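Local structure of DUF115 domain-containing protein (Magnetospirillum magneticum AMB-1, 5MU5) at residues Thr552-Cys557 with Gln631-Met636; Ala328-Leu333 with Arg358-Asp363; Ser373-Ala376 with Gly381-Tyr384. The protein probably transfers sugar onto flagellin as a Maf glycosyltransferase, and is involved in forming the bacterial flagellum. All coordinates share one frame; numbering follows the deposited sequence.

Interaction 1: Thr552-Cys557 with Gln631-Met636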
loop_
_atom_site.group_PDB
_atom_site.type_symbol
_atom_site.label_atom_id
_atom_site.label_comp_id
_atom_site.label_asym_id
_atom_site.label_seq_id
_atom_site.Cartn_x
_atom_site.Cartn_y
_atom_site.Cartn_z
ATOM N N THR A 552 22.806 -9.290 -8.448
ATOM C CA THR A 552 23.201 -8.133 -9.252
ATOM C C THR A 552 22.605 -6.838 -8.680
ATOM O O THR A 552 23.299 -5.826 -8.518
ATOM C CB THR A 552 22.744 -8.346 -10.717
ATOM O OG1 THR A 552 23.487 -9.436 -11.281
ATOM C CG2 THR A 552 22.957 -7.097 -11.573
ATOM N N LEU A 553 21.315 -6.872 -8.372
ATOM C CA LEU A 553 20.645 -5.718 -7.774
ATOM C C LEU A 553 21.277 -5.339 -6.422
ATOM O O LEU A 553 21.511 -4.166 -6.126
ATOM C CB LEU A 553 19.138 -5.989 -7.607
ATOM C CG LEU A 553 18.299 -4.829 -7.047
ATOM C CD1 LEU A 553 18.523 -3.522 -7.812
ATOM C CD2 LEU A 553 16.823 -5.178 -7.021
ATOM N N LEU A 554 21.534 -6.345 -5.603
ATOM C CA LEU A 554 22.125 -6.129 -4.299
ATOM C C LEU A 554 23.493 -5.492 -4.452
ATOM O O LEU A 554 23.834 -4.575 -3.714
ATOM C CB LEU A 554 22.248 -7.453 -3.555
ATOM C CG LEU A 554 20.932 -8.044 -3.052
ATOM C CD1 LEU A 554 21.179 -9.425 -2.461
ATOM C CD2 LEU A 554 20.297 -7.122 -2.021
ATOM N N GLY A 555 24.266 -5.985 -5.417
ATOM C CA GLY A 555 25.577 -5.435 -5.687
ATOM C C GLY A 555 25.489 -3.961 -6.029
ATOM O O GLY A 555 26.315 -3.165 -5.578
ATOM N N GLU A 556 24.480 -3.590 -6.818
ATOM C CA GLU A 556 24.305 -2.191 -7.240
ATOM C C GLU A 556 23.926 -1.278 -6.061
ATOM O O GLU A 556 24.352 -0.125 -6.011
ATOM C CB GLU A 556 23.294 -2.086 -8.405
ATOM C CG GLU A 556 23.829 -2.653 -9.725
ATOM C CD GLU A 556 22.771 -2.816 -10.823
ATOM O OE1 GLU A 556 21.558 -2.668 -10.539
ATOM O OE2 GLU A 556 23.152 -3.109 -11.991
ATOM N N CYS A 557 23.176 -1.805 -5.095
ATOM C CA CYS A 557 22.837 -1.041 -3.887
ATOM C C CYS A 557 24.025 -0.883 -2.955
ATOM O O CYS A 557 24.146 0.137 -2.291
ATOM C CB CYS A 557 21.708 -1.708 -3.108
ATOM S SG CYS A 557 20.172 -1.872 -4.034
ATOM N N GLN A 631 27.614 -5.670 5.164
ATOM C CA GLN A 631 27.421 -6.961 5.808
ATOM C C GLN A 631 25.984 -7.442 5.601
ATOM O O GLN A 631 25.766 -8.613 5.323
ATOM C CB GLN A 631 27.782 -6.935 7.289
ATOM C CG GLN A 631 29.279 -7.073 7.548
ATOM C CD GLN A 631 29.648 -7.016 9.034
ATOM O OE1 GLN A 631 28.902 -7.491 9.905
ATOM N NE2 GLN A 631 30.809 -6.432 9.328
ATOM N N MET A 632 25.012 -6.539 5.704
ATOM C CA MET A 632 23.624 -6.904 5.477
ATOM C C MET A 632 23.427 -7.421 4.053
ATOM O O MET A 632 22.803 -8.471 3.836
ATOM C CB MET A 632 22.707 -5.715 5.699
ATOM C CG MET A 632 21.234 -6.068 5.699
ATOM S SD MET A 632 20.168 -4.640 5.901
ATOM C CE MET A 632 20.351 -3.890 4.292
ATOM N N ILE A 633 23.957 -6.679 3.088
ATOM C CA ILE A 633 23.831 -7.067 1.691
ATOM C C ILE A 633 24.544 -8.399 1.425
ATOM O O ILE A 633 24.055 -9.208 0.641
ATOM C CB ILE A 633 24.246 -5.906 0.765
ATOM C CG1 ILE A 633 23.064 -4.938 0.713
ATOM C CG2 ILE A 633 24.597 -6.406 -0.626
ATOM C CD1 ILE A 633 23.302 -3.640 -0.014
ATOM N N ARG A 634 25.655 -8.637 2.113
ATOM C CA ARG A 634 26.363 -9.925 2.035
ATOM C C ARG A 634 25.508 -11.092 2.564
ATOM O O ARG A 634 25.389 -12.135 1.910
ATOM C CB ARG A 634 27.694 -9.846 2.802
ATOM C CG ARG A 634 28.440 -11.161 2.902
ATOM C CD ARG A 634 29.870 -11.001 3.403
ATOM N NE ARG A 634 30.582 -12.268 3.214
ATOM C CZ ARG A 634 30.503 -13.325 4.026
ATOM N NH1 ARG A 634 29.763 -13.287 5.133
ATOM N NH2 ARG A 634 31.174 -14.436 3.725
ATOM N N VAL A 635 24.940 -10.931 3.753
ATOM C CA VAL A 635 24.044 -11.940 4.303
ATOM C C VAL A 635 22.831 -12.186 3.370
ATOM O O VAL A 635 22.452 -13.328 3.130
ATOM C CB VAL A 635 23.556 -11.544 5.717
ATOM C CG1 VAL A 635 22.372 -12.401 6.160
ATOM C CG2 VAL A 635 24.699 -11.647 6.719
ATOM N N MET A 636 22.238 -11.122 2.843
ATOM C CA MET A 636 21.106 -11.256 1.936
ATOM C C MET A 636 21.506 -12.011 0.661
ATOM O O MET A 636 20.761 -12.849 0.154
ATOM C CB MET A 636 20.556 -9.885 1.541
ATOM C CG MET A 636 19.904 -9.130 2.679
ATOM S SD MET A 636 19.317 -7.493 2.198
ATOM C CE MET A 636 17.808 -7.931 1.334
#
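Leu554 and Cys557 on helix 546-564 meet Ile633 and Met636 on helix 618-646, two members of the helical bundle. The short segments run antiparallel, at 177° between their N-to-C directions, with their axes 10.0 Å apart. On each helix the touching residues stand three positions apart, so they fall on one stripe, and all four are buried. The backbones come nearest at Leu554 and Ile633, whose CA atoms are 6.3 Å apart.

Followed outward from its backbone, Ile633 divides at CB. The short branch lies anti to the backbone N and reaches the opposite helix first, with Ile633 CG2 3.7 Å from Leu554 O. Ile633 CG2 also packs against the aliphatic root of that residue, 3.9 Å from Leu554 CB. The longer branch starts with CG1 beside the backbone N (chi1 -79°) and is then extended (chi2 173°), which carries Ile633 CD1 past Leu554 O, at 3.9 Å, to Cys557 CB, at 4.0 Å. A beta-branched residue suits this place because its two arms spread over both partners from a single CB. With an alanine here, CG2 and CD1 are gone, which would probably open a gap between the helices and deprive Leu554 CB and Cys557 CB of their Ile633 neighbour.

Cysteine is small enough to sit close to that methyl, while its side chain also packs on Leu575, Leu579 and Leu598 of other helices. Met636 also touches Ile93 of helix 92-107, which brings a helix from the N-terminal part of the chain to this side of the bundle. The side chains of Leu554 and Met636 cross at about a right angle, and Leu554 CD1 rests 4.1 Å from Met636 CB, at the root of the methionine and not at its sulfur.

Interaction 2: Ala328-Leu333 with Arg358-Asp363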
loop_
_atom_site.group_PDB
_atom_site.type_symbol
_atom_site.label_atom_id
_atom_site.label_comp_id
_atom_site.label_asym_id
_atom_site.label_seq_id
_atom_site.Cartn_x
_atom_site.Cartn_y
_atom_site.Cartn_z
ATOM N N ALA A 328 -0.576 -22.516 9.332
ATOM C CA ALA A 328 -1.731 -22.415 10.235
ATOM C C ALA A 328 -3.090 -22.476 9.495
ATOM O O ALA A 328 -3.943 -23.280 9.872
ATOM C CB ALA A 328 -1.630 -21.187 11.152
ATOM N N PRO A 329 -3.298 -21.620 8.459
ATOM C CA PRO A 329 -4.499 -21.772 7.638
ATOM C C PRO A 329 -4.644 -23.189 7.066
ATOM O O PRO A 329 -5.758 -23.738 7.031
ATOM C CB PRO A 329 -4.292 -20.773 6.513
ATOM C CG PRO A 329 -3.367 -19.753 7.067
ATOM C CD PRO A 329 -2.459 -20.497 7.998
ATOM N N TYR A 330 -3.540 -23.791 6.636
ATOM C CA TYR A 330 -3.607 -25.161 6.161
ATOM C C TYR A 330 -4.068 -26.122 7.265
ATOM O O TYR A 330 -4.936 -26.976 7.023
ATOM C CB TYR A 330 -2.259 -25.630 5.588
ATOM C CG TYR A 330 -2.136 -27.137 5.531
ATOM C CD1 TYR A 330 -2.828 -27.873 4.569
ATOM C CD2 TYR A 330 -1.345 -27.827 6.442
ATOM C CE1 TYR A 330 -2.723 -29.256 4.510
ATOM C CE2 TYR A 330 -1.247 -29.220 6.404
ATOM C CZ TYR A 330 -1.939 -29.922 5.431
ATOM O OH TYR A 330 -1.852 -31.291 5.353
ATOM N N ARG A 331 -3.476 -26.006 8.455
ATOM C CA ARG A 331 -3.801 -26.942 9.530
ATOM C C ARG A 331 -5.269 -26.810 9.916
ATOM O O ARG A 331 -5.904 -27.801 10.211
ATOM C CB ARG A 331 -2.867 -26.823 10.745
ATOM C CG ARG A 331 -1.497 -27.470 10.540
ATOM C CD ARG A 331 -0.650 -27.409 11.811
ATOM N NE ARG A 331 -0.310 -26.030 12.192
ATOM C CZ ARG A 331 0.847 -25.409 11.930
ATOM N NH1 ARG A 331 1.842 -26.029 11.284
ATOM N NH2 ARG A 331 1.018 -24.147 12.319
ATOM N N ALA A 332 -5.808 -25.601 9.877
ATOM C CA ALA A 332 -7.241 -25.391 10.159
ATOM C C ALA A 332 -8.113 -26.108 9.107
ATOM O O ALA A 332 -9.024 -26.859 9.446
ATOM C CB ALA A 332 -7.561 -23.899 10.219
ATOM N N LEU A 333 -7.800 -25.900 7.835
ATOM C CA LEU A 333 -8.502 -26.588 6.764
ATOM C C LEU A 333 -8.400 -28.088 6.872
ATOM O O LEU A 333 -9.385 -28.783 6.661
ATOM C CB LEU A 333 -7.964 -26.187 5.398
ATOM C CG LEU A 333 -8.684 -25.066 4.678
ATOM C CD1 LEU A 333 -7.995 -24.882 3.330
ATOM C CD2 LEU A 333 -10.159 -25.394 4.490
ATOM N N ARG A 358 -3.464 -28.550 -1.568
ATOM C CA ARG A 358 -3.870 -29.312 -2.735
ATOM C C ARG A 358 -4.340 -30.715 -2.369
ATOM O O ARG A 358 -5.411 -31.142 -2.820
ATOM C CB ARG A 358 -2.733 -29.389 -3.762
ATOM C CG ARG A 358 -3.183 -30.014 -5.078
ATOM C CD ARG A 358 -2.706 -29.213 -6.273
ATOM N NE ARG A 358 -1.387 -29.628 -6.737
ATOM C CZ ARG A 358 -0.457 -28.807 -7.218
ATOM N NH1 ARG A 358 -0.665 -27.490 -7.256
ATOM N NH2 ARG A 358 0.709 -29.307 -7.623
ATOM N N ASP A 359 -3.548 -31.399 -1.540
ATOM C CA ASP A 359 -3.841 -32.764 -1.070
ATOM C C ASP A 359 -5.232 -32.938 -0.461
ATOM O O ASP A 359 -5.803 -34.003 -0.543
ATOM C CB ASP A 359 -2.851 -33.200 0.016
ATOM C CG ASP A 359 -1.391 -33.090 -0.406
ATOM O OD1 ASP A 359 -1.095 -33.097 -1.620
ATOM O OD2 ASP A 359 -0.536 -33.004 0.509
ATOM N N LEU A 360 -5.780 -31.900 0.152
ATOM C CA LEU A 360 -7.074 -32.017 0.817
ATOM C C LEU A 360 -8.239 -31.995 -0.147
ATOM O O LEU A 360 -9.377 -32.238 0.253
ATOM C CB LEU A 360 -7.258 -30.870 1.810
ATOM C CG LEU A 360 -6.103 -30.645 2.784
ATOM C CD1 LEU A 360 -6.351 -29.380 3.595
ATOM C CD2 LEU A 360 -5.913 -31.861 3.676
ATOM N N PHE A 361 -7.966 -31.671 -1.404
ATOM C CA PHE A 361 -9.028 -31.483 -2.378
ATOM C C PHE A 361 -8.824 -32.270 -3.641
ATOM O O PHE A 361 -7.739 -32.310 -4.185
ATOM C CB PHE A 361 -9.133 -30.016 -2.784
ATOM C CG PHE A 361 -9.662 -29.147 -1.713
ATOM C CD1 PHE A 361 -8.802 -28.582 -0.785
ATOM C CD2 PHE A 361 -11.016 -28.894 -1.622
ATOM C CE1 PHE A 361 -9.283 -27.786 0.222
ATOM C CE2 PHE A 361 -11.503 -28.091 -0.617
ATOM C CZ PHE A 361 -10.637 -27.538 0.306
ATOM N N GLU A 362 -9.912 -32.854 -4.113
ATOM C CA GLU A 362 -9.948 -33.460 -5.429
ATOM C C GLU A 362 -9.356 -32.527 -6.501
ATOM O O GLU A 362 -8.549 -32.958 -7.320
ATOM C CB GLU A 362 -11.407 -33.817 -5.771
ATOM C CG GLU A 362 -11.881 -35.079 -5.049
ATOM C CD GLU A 362 -13.387 -35.260 -5.032
ATOM O OE1 GLU A 362 -14.101 -34.480 -5.707
ATOM O OE2 GLU A 362 -13.852 -36.194 -4.334
ATOM N N ASP A 363 -9.714 -31.241 -6.440
ATOM C CA ASP A 363 -9.394 -30.285 -7.489
ATOM C C ASP A 363 -9.099 -28.856 -6.969
ATOM O O ASP A 363 -9.756 -28.356 -6.044
ATOM C CB ASP A 363 -10.575 -30.280 -8.445
ATOM C CG ASP A 363 -10.479 -29.212 -9.476
ATOM O OD1 ASP A 363 -9.470 -29.148 -10.216
ATOM O OD2 ASP A 363 -11.439 -28.429 -9.557
#
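On the flank of the large, mostly parallel sheet, Leu360 of the loop between strands 346-350 and 363-367 packs against Tyr330 and Leu333 of helix 327-340. That helix is the crossover of a beta-alpha-beta unit joining strands 319-322 and 346-350.

One methyl does most of the work. Leu360 CD1 approaches the tyrosine ring obliquely, 3.7 Å from Tyr330 CE1, and also lies 4.0 Å from Leu333 CB. Tyr330 can offer its ring because CG stands anti to the backbone N (chi1 160°), which turns the ring toward the leucine, where CD1 and CE1 meet it. A tyrosine fits this partly exposed place, since its ring carbons give an apolar surface while the phenol still carries a polar end. Deeper in, Leu333 CD1 meets the edge of the Phe361 ring, near its plane, 4.4 Å from Phe361 CE1. Both of these buried residues also touch Gln320 of strand 319-322 and Phe342, so they lie between helix and sheet. Leu360 itself reaches further along the helix to Ala334 and His337. The arrangement is that of a beta-alpha-beta crossover, whose helix covers its parallel strands with apolar side chains.

Interaction 3: Ser373-Ala376 with Gly381-Tyr384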
loop_
_atom_site.group_PDB
_atom_site.type_symbol
_atom_site.label_atom_id
_atom_site.label_comp_id
_atom_site.label_asym_id
_atom_site.label_seq_id
_atom_site.Cartn_x
_atom_site.Cartn_y
_atom_site.Cartn_z
ATOM N N SER A 373 6.485 -10.928 -5.144
ATOM C CA SER A 373 7.498 -11.556 -5.982
ATOM C C SER A 373 6.907 -12.728 -6.786
ATOM O O SER A 373 7.271 -12.946 -7.920
ATOM C CB SER A 373 8.644 -12.090 -5.113
ATOM O OG SER A 373 8.168 -13.043 -4.160
ATOM N N SER A 374 5.988 -13.464 -6.181
ATOM C CA SER A 374 5.339 -14.594 -6.823
ATOM C C SER A 374 4.463 -14.164 -7.997
ATOM O O SER A 374 4.263 -14.934 -8.930
ATOM C CB SER A 374 4.492 -15.335 -5.794
ATOM O OG SER A 374 3.702 -14.413 -5.060
ATOM N N TYR A 375 3.918 -12.952 -7.939
ATOM C CA TYR A 375 3.111 -12.442 -9.039
ATOM C C TYR A 375 4.007 -12.178 -10.240
ATOM O O TYR A 375 3.758 -12.652 -11.345
ATOM C CB TYR A 375 2.383 -11.150 -8.654
ATOM C CG TYR A 375 1.492 -10.668 -9.761
ATOM C CD1 TYR A 375 0.229 -11.236 -9.952
ATOM C CD2 TYR A 375 1.911 -9.667 -10.644
ATOM C CE1 TYR A 375 -0.598 -10.817 -10.973
ATOM C CE2 TYR A 375 1.096 -9.247 -11.680
ATOM C CZ TYR A 375 -0.158 -9.832 -11.843
ATOM O OH TYR A 375 -0.987 -9.435 -12.867
ATOM N N ALA A 376 5.076 -11.434 -10.009
ATOM C CA ALA A 376 5.967 -11.058 -11.077
ATOM C C ALA A 376 6.607 -12.279 -11.701
ATOM O O ALA A 376 6.842 -12.315 -12.891
ATOM C CB ALA A 376 7.039 -10.117 -10.547
ATOM N N GLY A 381 -0.389 -13.410 -16.549
ATOM C CA GLY A 381 -1.070 -12.209 -17.009
ATOM C C GLY A 381 -2.130 -11.675 -16.061
ATOM O O GLY A 381 -2.649 -12.383 -15.189
ATOM N N ILE A 382 -2.480 -10.417 -16.278
ATOM C CA ILE A 382 -3.435 -9.715 -15.445
ATOM C C ILE A 382 -4.821 -10.365 -15.431
ATOM O O ILE A 382 -5.502 -10.346 -14.407
ATOM C CB ILE A 382 -3.511 -8.220 -15.851
ATOM C CG1 ILE A 382 -4.259 -7.392 -14.802
ATOM C CG2 ILE A 382 -4.141 -8.045 -17.229
ATOM C CD1 ILE A 382 -3.542 -7.276 -13.470
ATOM N N GLU A 383 -5.225 -10.969 -16.544
ATOM C CA GLU A 383 -6.532 -11.649 -16.618
ATOM C C GLU A 383 -6.704 -12.864 -15.680
ATOM O O GLU A 383 -7.807 -13.391 -15.553
ATOM C CB GLU A 383 -6.879 -12.049 -18.068
ATOM C CG GLU A 383 -6.021 -13.130 -18.715
ATOM C CD GLU A 383 -4.856 -12.582 -19.525
ATOM O OE1 GLU A 383 -4.058 -11.757 -18.999
ATOM O OE2 GLU A 383 -4.731 -12.990 -20.704
ATOM N N TYR A 384 -5.626 -13.316 -15.038
ATOM C CA TYR A 384 -5.694 -14.447 -14.115
ATOM C C TYR A 384 -5.537 -14.022 -12.651
ATOM O O TYR A 384 -5.314 -14.859 -11.775
ATOM C CB TYR A 384 -4.643 -15.507 -14.485
ATOM C CG TYR A 384 -4.670 -15.918 -15.940
ATOM C CD1 TYR A 384 -5.632 -16.803 -16.422
ATOM C CD2 TYR A 384 -3.717 -15.441 -16.837
ATOM C CE1 TYR A 384 -5.649 -17.187 -17.757
ATOM C CE2 TYR A 384 -3.731 -15.816 -18.174
ATOM C CZ TYR A 384 -4.699 -16.676 -18.621
ATOM O OH TYR A 384 -4.722 -17.037 -19.921
#
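Tyr375 and Gly381 bring their CA atoms to 9.0 Å, the nearest backbone approach between the first turn of helix 373-378 and the loop that follows it, so a long side chain has to span the distance. Tyr375 does so with CG anti to the backbone N (chi1 -177°), which sends the ring outward to the loop. The phenol oxygen makes the contact: Tyr375 OH lies 3.4 Å from Ile382 CD1 and 3.6 Å from Ile382 CA. Tyr375 OH is also 4.1 Å from Gly381 C. The two side chains meet at a slant, and the isoleucine presents the end of its longer branch. A tyrosine suits this surface spot, being long enough to reach the loop and polar where it ends.

The receiving loop contains a short 3-10 turn, closed by the backbone bond from Tyr384 N to Gly381 O at 3.1 Å. In the chain it follows strand 363-367 of the large, mostly parallel sheet and helix 373-378, and precedes helix 393-404. Gly381 opens the turn with a positive phi of 149°, a conformation in which a CB would be jammed against the preceding carbonyl oxygen and would also collide with Glu383 OE1. Phe368 ties both sides together, touching the Tyr375 side chain and bonding through its backbone to Tyr384. Tyr384 is buried; Glu383 CG sits 3.6 Å above one face of its ring, offset toward the rim, while Gly381 N lies at the ring edge, in plane, and Tyr384 OH is hydrogen-bonded to Arg530 NH1.

In the fold
Interaction 1 is fully buried and belongs to the helical bundle, whereas interactions 2 and 3 both fall in the MptE-like region, beside the large mixed sheet. Interaction 2, partly buried, flanks the strands on a crossover helix; interaction 3 is a surface contact further along the same chain, after strand 363-367. Chemistry follows place: leucine, isoleucine, cysteine and methionine in the bundle, leucines with aromatic rings beside the sheet, and a phenol oxygen against an isoleucine at a loop turn at the surface. No two of them touch. The centres of interactions 2 and 3 are 23 Å apart. Helix 589-609 touches residues of both 552-557 and 373-376, thereby bridging bundle and sheet region.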